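Local structure of heme oxygenase (4RAJ) at residues A66-L71 with T146-M151; A70-L75 with G92-P97; P137-A142 with L211-A216. The protein probably catalyses the oxygen-dependent cleavage of heme to biliverdin, with release of carbon monoxide and iron. All coordinates share one frame; numbering follows the deposited sequence.

Helix 50-76 supplies the first segments of interactions 1 and 2, which share Ala70 and Leu71. Interaction 2 closes first, after a mostly helical connection of 16 residues, at 92-97, where helix 96-107 begins. Interaction 3 then opens at 137-142. Interaction 1 closes at 146-151, on the same helix 140-151, and spans all of interaction 2. Interaction 3 closes last, at 211-216 on helix 204-227, so interactions 1 and 3 cross while 2 and 3 follow in series. Glu68 joins interactions 1 and 2 through the backbone nitrogens of Arg95 and Ala96. Thr146 and His214 join 1 and 3. Helix 140-151 thus ties helix 50-76 to helix 204-227.

Interaction 1: A66-L71 with T146-M151; sequences ALEAAL and TQHLAM
Gln147 and His148 of helix 140-151 meet Leu67 and Glu68 of helix 50-76 in the buried core of the all-helical heme oxygenase fold. The local axes come within 12.1 Å and run at 120° to each other, so long side chains bridge the gap. Helix 140-151 probably corresponds to the first half of the kinked distal helix of other heme oxygenases. Thr146 lies on the pocket side. Gln147 follows and rests its aliphatic part, CB and CG, on Leu67 CD2, with CG 4.1 Å away. Its chain bends at chi2, and the amide NE2 is held by Asn221 and Tyr125 beside a bound polyether, probably from crystallisation. His148 is the main partner. Leu67 CD2 touches the edge of the ring at CE1, 3.4 Å away and near the ring plane. Leu67 CG stands anti to its backbone nitrogen, which sends the methyl past the imidazole. Putting an alanine in place of His148 would probably open a gap beside Leu67 CD2 and cost Glu68 OE2 one of its donors. That oxygen also accepts from Arg95 N, while OE1 takes Ala96 N, so the buried carboxylate is held through both oxygens. Glu68 OE2 lies near the ring plane of His148, with carboxylate and ring planes 35° apart. His148 NE2 donates to the anti lone pair of Glu68 OE2 at 2.8 Å, with an N-H...O angle of 157°.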
loop_
_atom_site.group_PDB
_atom_site.type_symbol
_atom_site.label_atom_id
_atom_site.label_comp_id
_atom_site.label_asym_id
_atom_site.label_seq_id
_atom_site.Cartn_x
_atom_site.Cartn_y
_atom_site.Cartn_z
ATOM N N ALA A 66 5.785 2.729 7.001
ATOM C CA ALA A 66 5.075 2.723 8.280
ATOM C C ALA A 66 4.394 1.377 8.537
ATOM O O ALA A 66 4.533 0.803 9.617
ATOM C CB ALA A 66 4.042 3.850 8.321
ATOM N N LEU A 67 3.633 0.905 7.552
ATOM C CA LEU A 67 2.932 -0.373 7.646
ATOM C C LEU A 67 3.906 -1.535 7.866
ATOM O O LEU A 67 3.701 -2.412 8.725
ATOM C CB LEU A 67 2.101 -0.600 6.378
ATOM C CG LEU A 67 1.289 -1.879 6.195
ATOM C CD1 LEU A 67 0.486 -2.213 7.446
ATOM C CD2 LEU A 67 0.362 -1.698 5.009
ATOM N N GLU A 68 4.989 -1.547 7.103
ATOM C CA GLU A 68 5.904 -2.670 7.178
ATOM C C GLU A 68 6.745 -2.631 8.462
ATOM O O GLU A 68 7.100 -3.676 9.003
ATOM C CB GLU A 68 6.770 -2.710 5.904
ATOM C CG GLU A 68 5.941 -3.257 4.727
ATOM C CD GLU A 68 6.496 -2.949 3.343
ATOM O OE1 GLU A 68 7.706 -2.668 3.225
ATOM O OE2 GLU A 68 5.706 -3.010 2.375
ATOM N N ALA A 69 7.024 -1.434 8.976
ATOM C CA ALA A 69 7.726 -1.318 10.252
ATOM C C ALA A 69 6.837 -1.825 11.393
ATOM O O ALA A 69 7.303 -2.493 12.318
ATOM C CB ALA A 69 8.140 0.113 10.509
ATOM N N ALA A 70 5.550 -1.509 11.315
ATOM C CA ALA A 70 4.595 -1.939 12.329
ATOM C C ALA A 70 4.464 -3.462 12.309
ATOM O O ALA A 70 4.451 -4.105 13.363
ATOM C CB ALA A 70 3.231 -1.276 12.104
ATOM N N LEU A 71 4.364 -4.031 11.112
ATOM C CA LEU A 71 4.300 -5.480 10.962
ATOM C C LEU A 71 5.566 -6.154 11.480
ATOM O O LEU A 71 5.505 -7.201 12.142
ATOM C CB LEU A 71 4.093 -5.875 9.500
ATOM C CG LEU A 71 2.731 -5.567 8.872
ATOM C CD1 LEU A 71 2.840 -5.586 7.343
ATOM C CD2 LEU A 71 1.682 -6.557 9.355
ATOM N N THR A 146 -5.633 -4.409 1.941
ATOM C CA THR A 146 -5.971 -3.246 1.137
ATOM C C THR A 146 -4.814 -2.703 0.300
ATOM O O THR A 146 -4.971 -2.451 -0.892
ATOM C CB THR A 146 -6.467 -2.097 2.025
ATOM O OG1 THR A 146 -7.511 -2.574 2.898
ATOM C CG2 THR A 146 -6.990 -0.943 1.174
ATOM N N GLN A 147 -3.671 -2.511 0.952
ATOM C CA GLN A 147 -2.519 -1.822 0.371
ATOM C C GLN A 147 -1.646 -2.748 -0.457
ATOM O O GLN A 147 -1.383 -2.494 -1.628
ATOM C CB GLN A 147 -1.670 -1.186 1.478
ATOM C CG GLN A 147 -2.446 -0.226 2.425
ATOM C CD GLN A 147 -2.762 1.101 1.777
ATOM O OE1 GLN A 147 -2.613 1.262 0.567
ATOM N NE2 GLN A 147 -3.192 2.079 2.584
ATOM N N HIS A 148 -1.175 -3.824 0.157
ATOM C CA HIS A 148 -0.209 -4.671 -0.534
ATOM C C HIS A 148 -0.811 -5.432 -1.695
ATOM O O HIS A 148 -0.146 -5.673 -2.695
ATOM C CB HIS A 148 0.423 -5.647 0.444
ATOM C CG HIS A 148 1.398 -5.005 1.365
ATOM N ND1 HIS A 148 1.022 -4.431 2.561
ATOM C CD2 HIS A 148 2.738 -4.837 1.265
ATOM C CE1 HIS A 148 2.094 -3.943 3.163
ATOM N NE2 HIS A 148 3.146 -4.172 2.397
ATOM N N LEU A 149 -2.071 -5.817 -1.570
ATOM C CA LEU A 149 -2.668 -6.650 -2.603
ATOM C C LEU A 149 -3.059 -5.799 -3.816
ATOM O O LEU A 149 -3.040 -6.277 -4.952
ATOM C CB LEU A 149 -3.867 -7.428 -2.040
ATOM C CG LEU A 149 -3.521 -8.840 -1.531
ATOM C CD1 LEU A 149 -2.385 -8.840 -0.520
ATOM C CD2 LEU A 149 -4.738 -9.549 -0.950
ATOM N N ALA A 150 -3.355 -4.528 -3.587
ATOM C CA ALA A 150 -3.635 -3.617 -4.699
ATOM C C ALA A 150 -2.371 -3.351 -5.519
ATOM O O ALA A 150 -2.434 -3.268 -6.749
ATOM C CB ALA A 150 -4.236 -2.310 -4.186
ATOM N N MET A 151 -1.220 -3.239 -4.848
ATOM C CA MET A 151 0.051 -3.058 -5.561
ATOM C C MET A 151 0.332 -4.226 -6.495
ATOM O O MET A 151 0.877 -4.043 -7.601
ATOM C CB MET A 151 1.200 -2.887 -4.566
ATOM C CG MET A 151 1.034 -1.620 -3.728
ATOM S SD MET A 151 1.235 -0.141 -4.757
ATOM C CE MET A 151 2.908 -0.474 -5.297
#

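Interaction 2: A70-L75 with G92-P97; sequences ALDEAL and GLYRAP
The connection that leads into helix 96-107 meets helix 50-76 through Tyr94, whose ring reaches across to Leu71 and Asp72. Tyr94 OH donates to Asp72 OD1 at 2.8 Å. The hydroxyl meets this oxygen from above the carboxylate plane, 43° out of it. Asp72 CG stands anti to its own carbonyl carbon (chi1 -76°), which brings the acid to the hydroxyl end of the ring. The carboxylate lies at the ring edge, on the CE2 side, with Asp72 OD1 3.3 Å from Tyr94 CE2. Carboxylate and ring planes are turned 34° from each other. The same OD1 forms a salt bridge with Lys90, so two donors share it. Leu71 meets the phenol with its apolar atoms. Its CB lies 3.4 Å from Tyr94 OH, and its CD1 approaches Tyr94 CE1 obliquely at 4.1 Å. In the helical heme oxygenase fold, the phenol spans from the lead-in of helix 96-107 to helix 50-76. Arg95 folds its side chain back on this turn. Its NH2 bonds Gly92 O at 3.0 Å, nearly in line with the carbonyl, and its NE bonds Leu93 O at 3.2 Å from above the carbonyl plane. Arg95 NH1 bonds the carbonyls of Ala176 and Asp178, and Tyr179 adds a cation-pi contact.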
loop_
_atom_site.group_PDB
_atom_site.type_symbol
_atom_site.label_atom_id
_atom_site.label_comp_id
_atom_site.label_asym_id
_atom_site.label_seq_id
_atom_site.Cartn_x
_atom_site.Cartn_y
_atom_site.Cartn_z
ATOM N N ALA A 70 5.550 -1.509 11.315
ATOM C CA ALA A 70 4.595 -1.939 12.329
ATOM C C ALA A 70 4.464 -3.462 12.309
ATOM O O ALA A 70 4.451 -4.105 13.363
ATOM C CB ALA A 70 3.231 -1.276 12.104
ATOM N N LEU A 71 4.364 -4.031 11.112
ATOM C CA LEU A 71 4.300 -5.480 10.962
ATOM C C LEU A 71 5.566 -6.154 11.480
ATOM O O LEU A 71 5.505 -7.201 12.142
ATOM C CB LEU A 71 4.093 -5.875 9.500
ATOM C CG LEU A 71 2.731 -5.567 8.872
ATOM C CD1 LEU A 71 2.840 -5.586 7.343
ATOM C CD2 LEU A 71 1.682 -6.557 9.355
ATOM N N ASP A 72 6.717 -5.571 11.154
ATOM C CA ASP A 72 7.995 -6.149 11.580
ATOM C C ASP A 72 8.113 -6.147 13.097
ATOM O O ASP A 72 8.665 -7.075 13.690
ATOM C CB ASP A 72 9.168 -5.388 10.958
ATOM C CG ASP A 72 9.378 -5.735 9.491
ATOM O OD1 ASP A 72 8.779 -6.721 9.001
ATOM O OD2 ASP A 72 10.158 -5.023 8.831
ATOM N N GLU A 73 7.590 -5.091 13.710
ATOM C CA GLU A 73 7.534 -4.974 15.159
ATOM C C GLU A 73 6.645 -6.053 15.771
ATOM O O GLU A 73 6.984 -6.628 16.811
ATOM C CB GLU A 73 7.018 -3.593 15.562
ATOM C CG GLU A 73 7.317 -3.232 17.004
ATOM C CD GLU A 73 8.805 -3.107 17.259
ATOM O OE1 GLU A 73 9.340 -1.988 17.100
ATOM O OE2 GLU A 73 9.441 -4.126 17.609
ATOM N N ALA A 74 5.501 -6.311 15.137
ATOM C CA ALA A 74 4.593 -7.356 15.607
ATOM C C ALA A 74 5.241 -8.737 15.456
ATOM O O ALA A 74 5.128 -9.573 16.358
ATOM C CB ALA A 74 3.255 -7.301 14.858
ATOM N N LEU A 75 5.926 -8.971 14.335
ATOM C CA LEU A 75 6.621 -10.241 14.135
ATOM C C LEU A 75 7.729 -10.434 15.160
ATOM O O LEU A 75 7.931 -11.533 15.681
ATOM C CB LEU A 75 7.202 -10.333 12.733
ATOM C CG LEU A 75 6.209 -10.528 11.592
ATOM C CD1 LEU A 75 6.941 -10.377 10.268
ATOM C CD2 LEU A 75 5.526 -11.892 11.687
ATOM N N GLY A 92 7.950 -11.551 -0.363
ATOM C CA GLY A 92 7.905 -10.709 -1.548
ATOM C C GLY A 92 6.804 -9.659 -1.566
ATOM O O GLY A 92 6.779 -8.797 -2.443
ATOM N N LEU A 93 5.875 -9.724 -0.620
ATOM C CA LEU A 93 4.790 -8.762 -0.607
ATOM C C LEU A 93 5.256 -7.340 -0.331
ATOM O O LEU A 93 4.663 -6.387 -0.849
ATOM C CB LEU A 93 3.744 -9.132 0.447
ATOM C CG LEU A 93 2.423 -9.813 0.086
ATOM C CD1 LEU A 93 1.479 -9.713 1.277
ATOM C CD2 LEU A 93 1.769 -9.247 -1.160
ATOM N N TYR A 94 6.280 -7.203 0.519
ATOM C CA TYR A 94 6.713 -5.890 0.995
ATOM C C TYR A 94 7.131 -4.977 -0.166
ATOM O O TYR A 94 7.766 -5.435 -1.124
ATOM C CB TYR A 94 7.873 -6.024 1.984
ATOM C CG TYR A 94 7.477 -6.330 3.420
ATOM C CD1 TYR A 94 6.244 -6.901 3.733
ATOM C CD2 TYR A 94 8.345 -6.030 4.468
ATOM C CE1 TYR A 94 5.896 -7.177 5.063
ATOM C CE2 TYR A 94 8.007 -6.301 5.790
ATOM C CZ TYR A 94 6.788 -6.881 6.083
ATOM O OH TYR A 94 6.464 -7.147 7.410
ATOM N N ARG A 95 6.803 -3.691 -0.035
ATOM C CA ARG A 95 6.937 -2.701 -1.095
ATOM C C ARG A 95 7.894 -1.548 -0.779
ATOM O O ARG A 95 8.322 -0.862 -1.700
ATOM C CB ARG A 95 5.563 -2.070 -1.428
ATOM C CG ARG A 95 4.507 -3.011 -1.996
ATOM C CD ARG A 95 4.924 -3.501 -3.404
ATOM N NE ARG A 95 5.724 -4.723 -3.332
ATOM C CZ ARG A 95 6.466 -5.201 -4.335
ATOM N NH1 ARG A 95 6.514 -4.553 -5.492
ATOM N NH2 ARG A 95 7.169 -6.326 -4.178
ATOM N N ALA A 96 8.186 -1.278 0.492
ATOM C CA ALA A 96 8.944 -0.040 0.801
ATOM C C ALA A 96 10.329 0.001 0.102
ATOM O O ALA A 96 10.732 1.052 -0.410
ATOM C CB ALA A 96 9.103 0.147 2.313
ATOM N N PRO A 97 11.046 -1.138 0.052
ATOM C CA PRO A 97 12.319 -1.034 -0.673
ATOM C C PRO A 97 12.152 -0.739 -2.164
ATOM O O PRO A 97 12.944 0.033 -2.705
ATOM C CB PRO A 97 12.954 -2.411 -0.466
ATOM C CG PRO A 97 12.377 -2.891 0.820
ATOM C CD PRO A 97 10.946 -2.424 0.773
#

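Interaction 3: P137-A142 with L211-A216; sequences PALLLA and LSEHLA
Ala142 and His214 bring the two backbones close, with 5.2 Å from Ala142 CA to His214 CA. Segment 211-216 is regular helix. In segment 137-142 the backbone bonds reach back three residues, as from Ala142 N to Leu139 O, and the chain runs into helix 140-151. A small residue suits this close approach. Ala142 CB lies 3.8 Å from Glu213 CB and 4.0 Å from His214 N. One turn earlier, Leu139 crosses Glu213 at about a right angle. Leu139 CB packs on Glu213 CG at 4.0 Å, and Leu139 CD1 reaches the same methylene. The contact joins the start of helix 140-151 to helix 204-227 within the heme oxygenase fold. His214 CG lies anti to its backbone nitrogen (chi1 173°), and the ring leads away from segment 137-142. Its ND1 bonds Thr146 OG1, a hydroxyl also bonded to Ala142 O, while NE2 bonds Ser28. The bend at chi2 (-60°) turns the Glu213 carboxylate so that OE1 bonds both His143 and His128. The side chains of Leu139, Ala142 and Glu213 meet through apolar atoms. Glu213 OE1 and both His214 ring nitrogens find partners elsewhere, and two imidazoles on one oxygen would probably stabilise the carboxylate as an anion.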
loop_
_atom_site.group_PDB
_atom_site.type_symbol
_atom_site.label_atom_id
_atom_site.label_comp_id
_atom_site.label_asym_id
_atom_site.label_seq_id
_atom_site.Cartn_x
_atom_site.Cartn_y
_atom_site.Cartn_z
ATOM N N PRO A 137 -2.055 -5.555 16.815
ATOM C CA PRO A 137 -1.328 -5.837 15.574
ATOM C C PRO A 137 -2.127 -6.640 14.554
ATOM O O PRO A 137 -1.857 -6.487 13.376
ATOM C CB PRO A 137 -0.106 -6.627 16.052
ATOM C CG PRO A 137 0.034 -6.279 17.500
ATOM C CD PRO A 137 -1.360 -6.094 17.998
ATOM N N ALA A 138 -3.084 -7.464 14.968
ATOM C CA ALA A 138 -3.872 -8.207 13.985
ATOM C C ALA A 138 -4.577 -7.292 12.961
ATOM O O ALA A 138 -4.766 -7.687 11.803
ATOM C CB ALA A 138 -4.901 -9.096 14.695
ATOM N N LEU A 139 -4.954 -6.080 13.383
ATOM C CA LEU A 139 -5.688 -5.150 12.521
ATOM C C LEU A 139 -4.814 -4.630 11.369
ATOM O O LEU A 139 -5.331 -4.139 10.363
ATOM C CB LEU A 139 -6.245 -3.963 13.335
ATOM C CG LEU A 139 -7.292 -4.340 14.397
ATOM C CD1 LEU A 139 -7.979 -3.110 15.050
ATOM C CD2 LEU A 139 -8.333 -5.285 13.802
ATOM N N LEU A 140 -3.499 -4.741 11.530
ATOM C CA LEU A 140 -2.557 -4.429 10.451
ATOM C C LEU A 140 -2.811 -5.300 9.219
ATOM O O LEU A 140 -2.539 -4.891 8.078
ATOM C CB LEU A 140 -1.113 -4.626 10.932
ATOM C CG LEU A 140 -0.565 -3.637 11.963
ATOM C CD1 LEU A 140 0.838 -4.080 12.463
ATOM C CD2 LEU A 140 -0.543 -2.231 11.373
ATOM N N LEU A 141 -3.349 -6.497 9.436
ATOM C CA LEU A 141 -3.556 -7.428 8.328
ATOM C C LEU A 141 -4.647 -6.942 7.383
ATOM O O LEU A 141 -4.623 -7.258 6.192
ATOM C CB LEU A 141 -3.874 -8.839 8.859
ATOM C CG LEU A 141 -2.777 -9.555 9.659
ATOM C CD1 LEU A 141 -3.351 -10.799 10.341
ATOM C CD2 LEU A 141 -1.591 -9.946 8.785
ATOM N N ALA A 142 -5.583 -6.141 7.903
ATOM C CA ALA A 142 -6.593 -5.513 7.071
ATOM C C ALA A 142 -5.954 -4.477 6.171
ATOM O O ALA A 142 -6.398 -4.276 5.039
ATOM C CB ALA A 142 -7.691 -4.866 7.938
ATOM N N LEU A 211 -13.016 -5.194 8.942
ATOM C CA LEU A 211 -13.833 -4.459 7.974
ATOM C C LEU A 211 -13.591 -2.958 8.121
ATOM O O LEU A 211 -13.334 -2.269 7.135
ATOM C CB LEU A 211 -15.332 -4.784 8.152
ATOM C CG LEU A 211 -16.325 -3.984 7.294
ATOM C CD1 LEU A 211 -15.821 -3.934 5.870
ATOM C CD2 LEU A 211 -17.710 -4.612 7.332
ATOM N N SER A 212 -13.675 -2.456 9.352
ATOM C CA SER A 212 -13.507 -1.031 9.585
ATOM C C SER A 212 -12.124 -0.556 9.154
ATOM O O SER A 212 -11.994 0.509 8.579
ATOM C CB SER A 212 -13.742 -0.691 11.052
ATOM O OG SER A 212 -15.101 -0.876 11.388
ATOM N N GLU A 213 -11.094 -1.347 9.431
ATOM C CA GLU A 213 -9.744 -0.921 9.109
ATOM C C GLU A 213 -9.492 -0.957 7.600
ATOM O O GLU A 213 -8.744 -0.137 7.086
ATOM C CB GLU A 213 -8.721 -1.776 9.856
ATOM C CG GLU A 213 -8.679 -1.442 11.352
ATOM C CD GLU A 213 -8.311 0.009 11.622
ATOM O OE1 GLU A 213 -7.400 0.545 10.943
ATOM O OE2 GLU A 213 -8.940 0.620 12.514
ATOM N N HIS A 214 -10.125 -1.906 6.910
ATOM C CA HIS A 214 -10.107 -1.992 5.443
ATOM C C HIS A 214 -10.666 -0.688 4.834
ATOM O O HIS A 214 -10.056 -0.089 3.953
ATOM C CB HIS A 214 -10.918 -3.224 5.002
ATOM C CG HIS A 214 -11.132 -3.356 3.523
ATOM N ND1 HIS A 214 -10.100 -3.528 2.626
ATOM C CD2 HIS A 214 -12.275 -3.392 2.794
ATOM C CE1 HIS A 214 -10.596 -3.654 1.406
ATOM N NE2 HIS A 214 -11.913 -3.563 1.479
ATOM N N LEU A 215 -11.822 -0.242 5.323
ATOM C CA LEU A 215 -12.405 1.008 4.840
ATOM C C LEU A 215 -11.499 2.189 5.184
ATOM O O LEU A 215 -11.378 3.142 4.410
ATOM C CB LEU A 215 -13.803 1.220 5.445
ATOM C CG LEU A 215 -14.843 0.167 5.079
ATOM C CD1 LEU A 215 -16.133 0.426 5.866
ATOM C CD2 LEU A 215 -15.104 0.172 3.578
ATOM N N ALA A 216 -10.874 2.133 6.361
ATOM C CA ALA A 216 -10.034 3.239 6.825
ATOM C C ALA A 216 -8.818 3.413 5.923
ATOM O O ALA A 216 -8.356 4.536 5.711
ATOM C CB ALA A 216 -9.581 3.023 8.272
#